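Local atomic coordinates of conserved domain protein (Porphyromonas gingivalis, PDB entry 3PNN), a protein that is a probable glycosyltransferase with a Rossmann-like alpha/beta/alpha fold, expected to act in forming glycosidic linkages on substrates not yet identified. Residues 89-94 with 231-236; 156-161 with 270-275; 274-277 with 281-284. All blocks are in the same frame, centred on the assembly; numbering follows the deposited sequence.

Interaction 1 of 3, residues 89-94 with 231-236; sequences EGFSCP and LFINFL
The ring of F91 lies against the helix that carries I233 and L236, and these three residues make up the whole contact. Its tight part is on L236: CB of L236 sits over one face of the phenyl ring as a CH-pi contact, 4.0 Å from the centroid of the F91 ring and 25° off its normal. This carbon is displaced toward the rim, where L236 CB comes to 3.7 Å from F91 CE1. CD1 of L236 reaches the root of the same ring, 4.0 Å from F91 CG, while also lying over a face of F232; CD1 thus lies between the rings of F91 and F232.

Toward I233 the fit is looser. The isoleucine crosses the phenyl group at about a right angle, and its CG2 stays 4.0 Å from F91 CE2. F91 and I233 are both partly exposed, in contrast to the buried L236, and the loop beside the ring is open to solvent at E89, which is poorly ordered, and at G90 and S92. The arrangement is a single aromatic residue from the long loop between strand 77-81 and helix 103-108, laid across one side of helix 223-239 at the edge of the Rossmann-like domain.

Interaction 2 of 3, residues 156-161 with 270-275; sequences VGNTLS and TARWFG
N158 and R272 meet flat against flat. The amide of N158 lies over one face of the R272 guanidinium with the two planes only 7° apart, N158 OD1 standing above the centre of the group at 3.5 Å from R272 CZ and N158 CG 3.5 Å from R272 NE. The arginine reaches this position because its chain is bent at both chi2 (-87°) and chi3 (-65°), which folds the guanidinium back over the asparagine.

Water supplies the polar link. Water 1 lies in the guanidinium plane at its edge and accepts from R272 NE (3.1 Å); it lies 2.8 Å from N158 O and 2.6 Å from W273 O, either of which it could donate to, so it probably bridges the arginine to the two backbones. Water 2 lies 3.0 Å from W273 O and can donate to it, with at most a weak link to N158 O.

Van der Waals contact dominates at W273. The six-membered part of the indole approaches the backbone of T159, with W273 CZ3 3.7 Å from T159 O, and its CE3 also meets T159 CB. T159 is itself fixed to the preceding turn: its OG1 and its N both donate to V156 O, the hydroxyl at 2.9 Å.

Further out, W273 NE1 donates to D125 OD1. R168 bonds T159 O through NH2 and forms a cation-pi pair with the indole; a glycerol, probably from the crystallisation liquor, lies close to the W273 side chain. The contact thus joins the turn between strands 148-155 and 166-173 to the loop leading from strand 263-268, the parallel neighbour of 148-155, to helix 282-294, while W273 rests on M215 of strand 212-215.

Interaction 3 of 3, residues 274-277 with 281-284; sequences FGVT and DRPG
D281 turns its carboxylate toward the backbone of T277, the two side chains crossing at a slant. With CG beside its own backbone N (chi1 -65°), the aspartate brings OD2 to 3.2 Å from T277 N. This hydrogen bond is weak, the N-H pointing well off the line to the oxygen at an angle of 130°. T277 CB lies alongside the same oxygen, 3.4 Å from D281 OD2. Because OD2 also accepts from Y278 N, one carboxylate oxygen gathers two successive backbone N-H groups, and the other oxygen, OD1, is bonded to S161 OG. Both oxygens therefore have partners, which should hold the carboxylate against rotation about its last bond.

The chain here makes a tight reversal, in which the loop that follows strand 263-268 doubles back into helix 282-294. D281 lies near the start of that helix, and its side chain links the incoming loop, at T277 and Y278, to the start of the helix.

V276 and R282 form the apolar half. Their side chains also lie oblique to one another: CG2 of V276 rests 4.0 Å from R282 CA and 4.1 Å from R282 CB. R282 starts with CG anti to the backbone N (chi1 -170°) and runs extended from CG to NE, so its aliphatic base packs on the valine while the charged end travels away. There NH2 forms a salt bridge with D26 OD1 and a hydrogen bond with a bound glycerol, and the side chain touches I28.

Interactions 2 and 3 are neighbours, their centres about 10 Å apart. They share F274 and G275 and are joined by a probable hydrogen bond between S161 OG and D281 OD1, so the connection from strand 263-268 to helix 282-294 is held first to the turn after strand 148-155 and then to the start of its own helix. Interaction 1 lies about 36 Å from interaction 2 between centres. Along the sequence it crosses interaction 2, whose first segment falls between its two, and it closes before interaction 3 opens. Interactions 1 and 2 thus join parts of the chain more than 100 residues apart on opposite sides of its centre, whereas interaction 3 is a local turn.

Interaction 1 of 3, residues 89-94 with 231-236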
loop_
_atom_site.group_PDB
_atom_site.type_symbol
_atom_site.label_atom_id
_atom_site.label_comp_id
_atom_site.label_asym_id
_atom_site.label_seq_id
_atom_site.Cartn_x
_atom_site.Cartn_y
_atom_site.Cartn_z
ATOM N N GLU A 89 -4.115 -3.081 -24.856
ATOM C CA GLU A 89 -4.662 -3.351 -26.176
ATOM C C GLU A 89 -4.079 -4.654 -26.715
ATOM O O GLU A 89 -2.865 -4.852 -26.699
ATOM C CB GLU A 89 -4.349 -2.191 -27.123
ATOM C CG GLU A 89 -5.271 -2.096 -28.330
ATOM C CD GLU A 89 -4.974 -0.882 -29.197
ATOM O OE1 GLU A 89 -3.899 -0.270 -29.015
ATOM O OE2 GLU A 89 -5.813 -0.542 -30.058
ATOM N N GLY A 90 -4.949 -5.550 -27.169
ATOM C CA GLY A 90 -4.509 -6.817 -27.730
ATOM C C GLY A 90 -4.783 -8.008 -26.830
ATOM O O GLY A 90 -4.779 -9.154 -27.281
ATOM N N PHE A 91 -5.016 -7.737 -25.548
ATOM C CA PHE A 91 -5.300 -8.791 -24.582
ATOM C C PHE A 91 -6.778 -8.824 -24.218
ATOM O O PHE A 91 -7.420 -7.784 -24.069
ATOM C CB PHE A 91 -4.466 -8.599 -23.309
ATOM C CG PHE A 91 -3.014 -8.959 -23.470
ATOM C CD1 PHE A 91 -2.597 -10.276 -23.362
ATOM C CD2 PHE A 91 -2.066 -7.981 -23.718
ATOM C CE1 PHE A 91 -1.257 -10.611 -23.505
ATOM C CE2 PHE A 91 -0.724 -8.311 -23.860
ATOM C CZ PHE A 91 -0.323 -9.626 -23.755
ATOM N N SER A 92 -7.314 -10.029 -24.073
ATOM C CA SER A 92 -8.673 -10.200 -23.585
ATOM C C SER A 92 -8.650 -10.953 -22.265
ATOM O O SER A 92 -7.731 -11.727 -21.998
ATOM C CB SER A 92 -9.526 -10.956 -24.607
ATOM O OG SER A 92 -9.741 -10.165 -25.762
ATOM N N CYS A 93 -9.660 -10.715 -21.436
ATOM C CA CYS A 93 -9.788 -11.423 -20.171
ATOM C C CYS A 93 -10.340 -12.831 -20.395
ATOM O O CYS A 93 -11.407 -12.991 -20.990
ATOM C CB CYS A 93 -10.705 -10.644 -19.227
ATOM S SG CYS A 93 -10.814 -11.350 -17.588
ATOM N N PRO A 94 -9.615 -13.856 -19.915
ATOM C CA PRO A 94 -10.025 -15.260 -20.072
ATOM C C PRO A 94 -11.458 -15.504 -19.596
ATOM O O PRO A 94 -11.954 -14.796 -18.717
ATOM C CB PRO A 94 -9.036 -16.015 -19.183
ATOM C CG PRO A 94 -7.830 -15.137 -19.137
ATOM C CD PRO A 94 -8.339 -13.727 -19.189
ATOM N N LEU A 231 5.789 -4.635 -17.934
ATOM C CA LEU A 231 5.880 -5.882 -17.183
ATOM C C LEU A 231 4.533 -6.595 -17.105
ATOM O O LEU A 231 4.473 -7.820 -17.010
ATOM C CB LEU A 231 6.437 -5.617 -15.781
ATOM C CG LEU A 231 7.918 -5.228 -15.793
ATOM C CD1 LEU A 231 8.415 -4.878 -14.401
ATOM C CD2 LEU A 231 8.734 -6.358 -16.390
ATOM N N PHE A 232 3.450 -5.825 -17.146
ATOM C CA PHE A 232 2.113 -6.436 -17.173
ATOM C C PHE A 232 1.896 -7.251 -18.442
ATOM O O PHE A 232 1.348 -8.365 -18.401
ATOM C CB PHE A 232 1.022 -5.365 -17.034
ATOM C CG PHE A 232 -0.337 -5.923 -16.671
ATOM C CD1 PHE A 232 -0.452 -6.978 -15.778
ATOM C CD2 PHE A 232 -1.501 -5.366 -17.200
ATOM C CE1 PHE A 232 -1.713 -7.479 -15.420
ATOM C CE2 PHE A 232 -2.760 -5.864 -16.854
ATOM C CZ PHE A 232 -2.865 -6.922 -15.963
ATOM N N ILE A 233 2.299 -6.693 -19.580
ATOM C CA ILE A 233 2.252 -7.438 -20.837
ATOM C C ILE A 233 3.016 -8.754 -20.695
ATOM O O ILE A 233 2.533 -9.809 -21.116
ATOM C CB ILE A 233 2.799 -6.601 -22.028
ATOM C CG1 ILE A 233 1.786 -5.506 -22.387
ATOM C CG2 ILE A 233 3.099 -7.496 -23.251
ATOM C CD1 ILE A 233 2.363 -4.384 -23.227
ATOM N N ASN A 234 4.200 -8.695 -20.088
ATOM C CA ASN A 234 5.003 -9.905 -19.902
ATOM C C ASN A 234 4.262 -10.890 -19.020
ATOM O O ASN A 234 4.212 -12.087 -19.301
ATOM C CB ASN A 234 6.360 -9.563 -19.277
ATOM C CG ASN A 234 7.296 -8.875 -20.255
ATOM O OD1 ASN A 234 7.077 -8.911 -21.464
ATOM N ND2 ASN A 234 8.341 -8.241 -19.734
ATOM N N PHE A 235 3.683 -10.362 -17.947
ATOM C CA PHE A 235 2.912 -11.160 -17.005
ATOM C C PHE A 235 1.731 -11.848 -17.671
ATOM O O PHE A 235 1.554 -13.061 -17.530
ATOM C CB PHE A 235 2.422 -10.276 -15.861
ATOM C CG PHE A 235 1.366 -10.922 -15.010
ATOM C CD1 PHE A 235 1.719 -11.751 -13.956
ATOM C CD2 PHE A 235 0.023 -10.705 -15.270
ATOM C CE1 PHE A 235 0.744 -12.344 -13.164
ATOM C CE2 PHE A 235 -0.956 -11.297 -14.489
ATOM C CZ PHE A 235 -0.597 -12.115 -13.433
ATOM N N LEU A 236 0.918 -11.082 -18.394
ATOM C CA LEU A 236 -0.220 -11.652 -19.120
ATOM C C LEU A 236 0.205 -12.742 -20.101
ATOM O O LEU A 236 -0.454 -13.780 -20.232
ATOM C CB LEU A 236 -0.994 -10.552 -19.848
ATOM C CG LEU A 236 -1.667 -9.557 -18.892
ATOM C CD1 LEU A 236 -2.118 -8.299 -19.619
ATOM C CD2 LEU A 236 -2.837 -10.222 -18.182
#

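Interaction 2 of 3, residues 156-161 with 270-275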
loop_
_atom_site.group_PDB
_atom_site.type_symbol
_atom_site.label_atom_id
_atom_site.label_comp_id
_atom_site.label_asym_id
_atom_site.label_seq_id
_atom_site.Cartn_x
_atom_site.Cartn_y
_atom_site.Cartn_z
ATOM N N VAL A 156 10.664 -5.270 10.994
ATOM C CA VAL A 156 9.795 -6.447 11.031
ATOM C C VAL A 156 9.316 -6.785 12.437
ATOM O O VAL A 156 8.150 -7.150 12.626
ATOM C CB VAL A 156 10.463 -7.678 10.391
ATOM C CG1 VAL A 156 11.665 -8.150 11.231
ATOM C CG2 VAL A 156 9.433 -8.805 10.221
ATOM N N GLY A 157 10.195 -6.637 13.427
ATOM C CA GLY A 157 9.859 -6.987 14.804
ATOM C C GLY A 157 8.729 -6.157 15.392
ATOM O O GLY A 157 8.097 -6.549 16.375
ATOM N N ASN A 158 8.474 -5.005 14.783
ATOM C CA ASN A 158 7.385 -4.132 15.200
ATOM C C ASN A 158 6.075 -4.435 14.465
ATOM O O ASN A 158 5.055 -3.788 14.721
ATOM C CB ASN A 158 7.741 -2.658 14.941
ATOM C CG ASN A 158 8.911 -2.169 15.777
ATOM O OD1 ASN A 158 9.124 -2.616 16.910
ATOM N ND2 ASN A 158 9.671 -1.238 15.222
ATOM N N THR A 159 6.090 -5.402 13.550
ATOM C CA THR A 159 4.923 -5.637 12.692
ATOM C C THR A 159 4.323 -7.028 12.829
ATOM O O THR A 159 3.557 -7.460 11.968
ATOM C CB THR A 159 5.269 -5.433 11.197
ATOM O OG1 THR A 159 6.100 -6.518 10.738
ATOM C CG2 THR A 159 5.989 -4.082 10.976
ATOM N N LEU A 160 4.658 -7.737 13.900
ATOM C CA LEU A 160 4.208 -9.121 14.038
ATOM C C LEU A 160 2.879 -9.201 14.786
ATOM O O LEU A 160 2.427 -8.214 15.362
ATOM C CB LEU A 160 5.265 -9.953 14.763
ATOM C CG LEU A 160 6.669 -9.800 14.175
ATOM C CD1 LEU A 160 7.670 -10.564 15.034
ATOM C CD2 LEU A 160 6.710 -10.266 12.727
ATOM N N SER A 161 2.258 -10.373 14.756
ATOM C CA SER A 161 1.042 -10.624 15.524
ATOM C C SER A 161 1.227 -11.792 16.484
ATOM O O SER A 161 1.814 -12.815 16.127
ATOM C CB SER A 161 -0.143 -10.916 14.600
ATOM O OG SER A 161 -1.248 -11.411 15.361
ATOM N N THR A 270 10.370 7.117 11.841
ATOM C CA THR A 270 10.192 6.845 13.271
ATOM C C THR A 270 8.756 6.410 13.578
ATOM O O THR A 270 8.444 6.022 14.704
ATOM C CB THR A 270 10.511 8.088 14.134
ATOM O OG1 THR A 270 9.799 9.225 13.623
ATOM C CG2 THR A 270 12.023 8.372 14.123
ATOM N N ALA A 271 7.870 6.499 12.587
ATOM C CA ALA A 271 6.496 6.069 12.793
ATOM C C ALA A 271 6.439 4.564 13.051
ATOM O O ALA A 271 7.303 3.807 12.608
ATOM C CB ALA A 271 5.609 6.435 11.573
ATOM N N ARG A 272 5.397 4.134 13.744
ATOM C CA ARG A 272 5.139 2.712 13.943
ATOM C C ARG A 272 3.813 2.296 13.293
ATOM O O ARG A 272 2.779 2.924 13.525
ATOM C CB ARG A 272 5.109 2.409 15.438
ATOM C CG ARG A 272 6.452 2.653 16.122
ATOM C CD ARG A 272 7.311 1.415 16.010
ATOM N NE ARG A 272 6.680 0.325 16.751
ATOM C CZ ARG A 272 6.989 -0.016 18.002
ATOM N NH1 ARG A 272 6.342 -1.013 18.595
ATOM N NH2 ARG A 272 7.951 0.633 18.656
ATOM N N TRP A 273 3.863 1.224 12.504
ATOM C CA TRP A 273 2.697 0.665 11.834
ATOM C C TRP A 273 1.803 -0.065 12.832
ATOM O O TRP A 273 2.282 -0.678 13.786
ATOM C CB TRP A 273 3.148 -0.329 10.756
ATOM C CG TRP A 273 2.030 -1.221 10.235
ATOM C CD1 TRP A 273 1.239 -0.993 9.151
ATOM C CD2 TRP A 273 1.605 -2.479 10.784
ATOM N NE1 TRP A 273 0.333 -2.023 8.996
ATOM C CE2 TRP A 273 0.540 -2.945 9.989
ATOM C CE3 TRP A 273 2.018 -3.245 11.879
ATOM C CZ2 TRP A 273 -0.113 -4.152 10.243
ATOM C CZ3 TRP A 273 1.368 -4.442 12.134
ATOM C CH2 TRP A 273 0.307 -4.877 11.324
ATOM N N PHE A 274 0.502 0.008 12.615
ATOM C CA PHE A 274 -0.359 -1.044 13.141
ATOM C C PHE A 274 -1.559 -1.337 12.255
ATOM O O PHE A 274 -1.902 -0.568 11.361
ATOM C CB PHE A 274 -0.762 -0.828 14.593
ATOM C CG PHE A 274 -1.210 0.547 14.903
ATOM C CD1 PHE A 274 -2.543 0.911 14.728
ATOM C CD2 PHE A 274 -0.314 1.480 15.416
ATOM C CE1 PHE A 274 -2.979 2.202 15.044
ATOM C CE2 PHE A 274 -0.738 2.765 15.731
ATOM C CZ PHE A 274 -2.072 3.128 15.545
ATOM N N GLY A 275 -2.176 -2.480 12.502
ATOM C CA GLY A 275 -3.213 -2.969 11.626
ATOM C C GLY A 275 -3.775 -4.240 12.207
ATOM O O GLY A 275 -3.192 -4.840 13.116
HETATM O O HOH W 1 4.548 -1.103 15.070
HETATM O O HOH W 2 1.831 -3.061 15.485
#

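Interaction 3 of 3, residues 274-277 with 281-284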
loop_
_atom_site.group_PDB
_atom_site.type_symbol
_atom_site.label_atom_id
_atom_site.label_comp_id
_atom_site.label_asym_id
_atom_site.label_seq_id
_atom_site.Cartn_x
_atom_site.Cartn_y
_atom_site.Cartn_z
ATOM N N PHE A 274 0.502 0.008 12.615
ATOM C CA PHE A 274 -0.359 -1.044 13.141
ATOM C C PHE A 274 -1.559 -1.337 12.255
ATOM O O PHE A 274 -1.902 -0.568 11.361
ATOM C CB PHE A 274 -0.762 -0.828 14.593
ATOM C CG PHE A 274 -1.210 0.547 14.903
ATOM C CD1 PHE A 274 -2.543 0.911 14.728
ATOM C CD2 PHE A 274 -0.314 1.480 15.416
ATOM C CE1 PHE A 274 -2.979 2.202 15.044
ATOM C CE2 PHE A 274 -0.738 2.765 15.731
ATOM C CZ PHE A 274 -2.072 3.128 15.545
ATOM N N GLY A 275 -2.176 -2.480 12.502
ATOM C CA GLY A 275 -3.213 -2.969 11.626
ATOM C C GLY A 275 -3.775 -4.240 12.207
ATOM O O GLY A 275 -3.192 -4.840 13.116
ATOM N N VAL A 276 -4.928 -4.639 11.692
ATOM C CA VAL A 276 -5.617 -5.805 12.210
ATOM C C VAL A 276 -5.358 -6.964 11.266
ATOM O O VAL A 276 -5.967 -7.046 10.204
ATOM C CB VAL A 276 -7.130 -5.545 12.318
ATOM C CG1 VAL A 276 -7.877 -6.803 12.818
ATOM C CG2 VAL A 276 -7.408 -4.355 13.217
ATOM N N THR A 277 -4.432 -7.844 11.631
ATOM C CA THR A 277 -4.173 -9.033 10.816
ATOM C C THR A 277 -5.146 -10.144 11.187
ATOM O O THR A 277 -5.752 -10.771 10.323
ATOM C CB THR A 277 -2.722 -9.542 10.977
ATOM O OG1 THR A 277 -1.815 -8.447 10.836
ATOM C CG2 THR A 277 -2.405 -10.590 9.920
ATOM N N ASP A 281 -6.251 -9.183 17.104
ATOM C CA ASP A 281 -5.367 -8.007 17.083
ATOM C C ASP A 281 -6.145 -6.701 17.280
ATOM O O ASP A 281 -5.570 -5.671 17.622
ATOM C CB ASP A 281 -4.624 -7.887 15.745
ATOM C CG ASP A 281 -3.666 -9.031 15.490
ATOM O OD1 ASP A 281 -3.253 -9.690 16.460
ATOM O OD2 ASP A 281 -3.327 -9.265 14.308
ATOM N N ARG A 282 -7.447 -6.728 17.027
ATOM C CA ARG A 282 -8.201 -5.468 16.962
ATOM C C ARG A 282 -8.214 -4.611 18.257
ATOM O O ARG A 282 -8.010 -3.401 18.200
ATOM C CB ARG A 282 -9.626 -5.706 16.451
ATOM C CG ARG A 282 -10.358 -4.404 16.138
ATOM C CD ARG A 282 -11.800 -4.643 15.647
ATOM N NE ARG A 282 -12.480 -3.363 15.485
ATOM C CZ ARG A 282 -13.064 -2.713 16.484
ATOM N NH1 ARG A 282 -13.064 -3.240 17.705
ATOM N NH2 ARG A 282 -13.659 -1.543 16.261
ATOM N N PRO A 283 -8.470 -5.225 19.420
ATOM C CA PRO A 283 -8.501 -4.409 20.644
ATOM C C PRO A 283 -7.190 -3.634 20.871
ATOM O O PRO A 283 -7.219 -2.522 21.399
ATOM C CB PRO A 283 -8.721 -5.452 21.746
ATOM C CG PRO A 283 -9.496 -6.520 21.061
ATOM C CD PRO A 283 -8.903 -6.610 19.679
ATOM N N GLY A 284 -6.065 -4.196 20.448
ATOM C CA GLY A 284 -4.788 -3.527 20.626
ATOM C C GLY A 284 -4.708 -2.288 19.758
ATOM O O GLY A 284 -4.133 -1.273 20.148
#